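Local coordinates for putative sugar ABC transporter, substrate-binding protein (Clostridium phytofermentans, PDB 4WZZ) that binds L-rhamnose in the cleft between its two lobes and probably delivers it to an ABC transporter for uptake, at residues V183-A186 and N192-A195. Sequence-based numbering, arbitrary orientation.
Sequences VLSA and NQNA. With RAM (alpha-L-rhamnopyranose), chain B.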
ATOM      1  N   VAL A 183      15.639  -1.919   5.664  1.00 10.34           N
ATOM      2  CA  VAL A 183      14.358  -1.935   4.976  1.00  9.89           C
ATOM      3  C   VAL A 183      14.397  -2.923   3.822  1.00 10.49           C
ATOM      4  O   VAL A 183      15.321  -2.905   3.000  1.00 10.57           O
ATOM      5  CB  VAL A 183      14.026  -0.571   4.383  1.00 10.31           C
ATOM      6  CG1 VAL A 183      12.777  -0.661   3.514  1.00 10.73           C
ATOM      7  CG2 VAL A 183      13.894   0.474   5.518  1.00 11.42           C
ATOM      8  N   LEU A 184      13.388  -3.781   3.768  1.00  9.15           N
ATOM      9  CA  LEU A 184      13.142  -4.616   2.601  1.00  9.06           C
ATOM     10  C   LEU A 184      11.898  -4.035   1.957  1.00  9.15           C
ATOM     11  O   LEU A 184      10.779  -4.195   2.466  1.00  8.47           O
ATOM     12  CB  LEU A 184      12.883  -6.073   2.997  1.00 10.22           C
ATOM     13  CG  LEU A 184      12.447  -6.994   1.861  1.00 10.33           C
ATOM     14  CD1 LEU A 184      13.543  -7.093   0.818  1.00 12.44           C
ATOM     15  CD2 LEU A 184      12.091  -8.397   2.399  1.00 11.61           C
ATOM     16  N   SER A 185      12.123  -3.315   0.862  1.00  9.50           N
ATOM     17  CA  SER A 185      11.039  -2.635   0.162  1.00  9.59           C
ATOM     18  C   SER A 185      10.493  -3.496  -0.980  1.00 10.31           C
ATOM     19  O   SER A 185      10.866  -4.676  -1.147  1.00  9.87           O
ATOM     20  CB  SER A 185      11.549  -1.304  -0.386  1.00 10.35           C
ATOM     21  OG  SER A 185      10.476  -0.486  -0.788  1.00 10.80           O
ATOM     22  N   ALA A 186       9.601  -2.899  -1.760  1.00 10.73           N
ATOM     23  CA  ALA A 186       9.058  -3.526  -2.959  1.00 10.29           C
ATOM     24  C   ALA A 186       9.855  -3.012  -4.173  1.00 13.93           C
ATOM     25  O   ALA A 186      11.078  -3.051  -4.150  1.00 12.70           O
ATOM     26  CB  ALA A 186       7.560  -3.216  -3.084  1.00  9.81           C
ATOM     27  N   ASN A 192       4.432   4.481  -3.099  1.00 12.64           N
ATOM     28  CA  ASN A 192       4.067   4.333  -1.695  1.00 13.42           C
ATOM     29  C   ASN A 192       5.233   3.909  -0.815  1.00 12.18           C
ATOM     30  O   ASN A 192       5.499   4.557   0.207  1.00 11.79           O
ATOM     31  CB  ASN A 192       2.818   3.442  -1.467  1.00 13.19           C
ATOM     32  CG  ASN A 192       2.907   2.073  -2.093  1.00 13.04           C
ATOM     33  OD1 ASN A 192       3.842   1.741  -2.822  1.00 11.24           O
ATOM     34  ND2 ASN A 192       1.881   1.255  -1.827  1.00 11.97           N
ATOM     35  N   GLN A 193       5.947   2.854  -1.170  1.00 11.20           N
ATOM     36  CA  GLN A 193       7.092   2.486  -0.331  1.00 12.86           C
ATOM     37  C   GLN A 193       8.078   3.621  -0.264  1.00 11.55           C
ATOM     38  O   GLN A 193       8.635   3.905   0.778  1.00 11.46           O
ATOM     39  CB  GLN A 193       7.794   1.218  -0.806  1.00 10.60           C
ATOM     40  CG  GLN A 193       7.117  -0.059  -0.325  1.00  9.82           C
ATOM     41  CD  GLN A 193       6.029  -0.567  -1.248  1.00 11.91           C
ATOM     42  OE1 GLN A 193       5.971  -0.220  -2.427  1.00 11.54           O
ATOM     43  NE2 GLN A 193       5.201  -1.471  -0.730  1.00  9.21           N
ATOM     44  N   ASN A 194       8.318   4.293  -1.383  1.00 12.32           N
ATOM     45  CA  ASN A 194       9.289   5.370  -1.337  1.00 13.05           C
ATOM     46  C   ASN A 194       8.845   6.497  -0.387  1.00 13.23           C
ATOM     47  O   ASN A 194       9.683   7.099   0.315  1.00 13.51           O
ATOM     48  CB  ASN A 194       9.559   5.898  -2.742  1.00 13.96           C
ATOM     49  CG  ASN A 194      10.425   4.948  -3.554  1.00 14.87           C
ATOM     50  OD1 ASN A 194      11.054   4.028  -3.010  1.00 14.50           O
ATOM     51  ND2 ASN A 194      10.466   5.166  -4.860  1.00 16.28           N
ATOM     52  N   ALA A 195       7.541   6.784  -0.351  1.00 13.14           N
ATOM     53  CA  ALA A 195       7.005   7.792   0.559  1.00 13.34           C
ATOM     54  C   ALA A 195       7.120   7.359   2.021  1.00 12.68           C
ATOM     55  O   ALA A 195       7.483   8.172   2.897  1.00 12.99           O
ATOM     56  CB  ALA A 195       5.559   8.136   0.199  1.00 14.19           C
TER
HETATM   57  C1  RAM B 401       2.175  -4.590  -1.251  1.00  9.99           C
HETATM   58  C2  RAM B 401       2.030  -3.513  -2.319  1.00  9.31           C
HETATM   59  C3  RAM B 401       1.064  -2.403  -1.900  1.00  9.34           C
HETATM   60  C4  RAM B 401       1.367  -1.915  -0.488  1.00  8.93           C
HETATM   61  C5  RAM B 401       1.450  -3.094   0.479  1.00  6.38           C
HETATM   62  C6  RAM B 401       1.854  -2.651   1.876  1.00  7.27           C
HETATM   63  O1  RAM B 401       1.005  -5.329  -1.199  1.00 14.55           O
HETATM   64  O2  RAM B 401       3.314  -3.013  -2.532  1.00  9.58           O
HETATM   65  O3  RAM B 401       1.170  -1.370  -2.876  1.00  9.79           O
HETATM   66  O4  RAM B 401       0.362  -1.008  -0.072  1.00  8.74           O
HETATM   67  O5  RAM B 401       2.389  -4.038   0.036  1.00  8.18           O
HETATM   68  O   HOH W   1      10.954   1.241  -2.775  1.00 12.88           O
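S185 and A186, at the C-terminal end of strand 179-185, pack against Q193 in the first turn of helix 191-203. Strand and helix open a beta-alpha-beta unit, completed by strand 212-219, in one of the two lobes of this periplasmic sugar-binding fold, and the contact borders the L-rhamnose site between the lobes. No direct hydrogen bond joins the two segments. The OG of S185 lies against the aliphatic part of Q193, 3.2 Å from CB, while the methyl of A186 meets the amide end, its CB 3.5 Å from Q193 OE1. The glutamine chain leaves the helix with CG beside its own backbone N (chi1 -83°) and bends at chi2 (88°), which carries the amide past A186 to the sugar. There Q193 NE2 gives a nearly straight hydrogen bond (170°) to rhamnose O2, 3.0 Å away, and a second one to the carbonyl of P247, so both the sugar and the loop after strand 243-246 fix the amide's orientation. One residue earlier, N192 ND2 donates to rhamnose O3 at 2.9 Å; neighbouring ring hydroxyls are thus read by consecutive helix residues. The OD1 of N192 accepts from K62 NZ, which together with the ND2 bond is consistent with the amide's orientation; a bent bond from Q193 N also reaches OD1, from above the carbonyl plane. K62 NZ is hydrogen-bonded to rhamnose as well, joining N192 to the sugar by a second route, and D143 and D222 are further ligand partners. Away from the sugar, a water bridges strand and helix: it accepts from S185 OG at 2.7 Å and donates to N194 OD1 at 2.8 Å, while N194 ND2 bonds the carbonyl oxygen of S188.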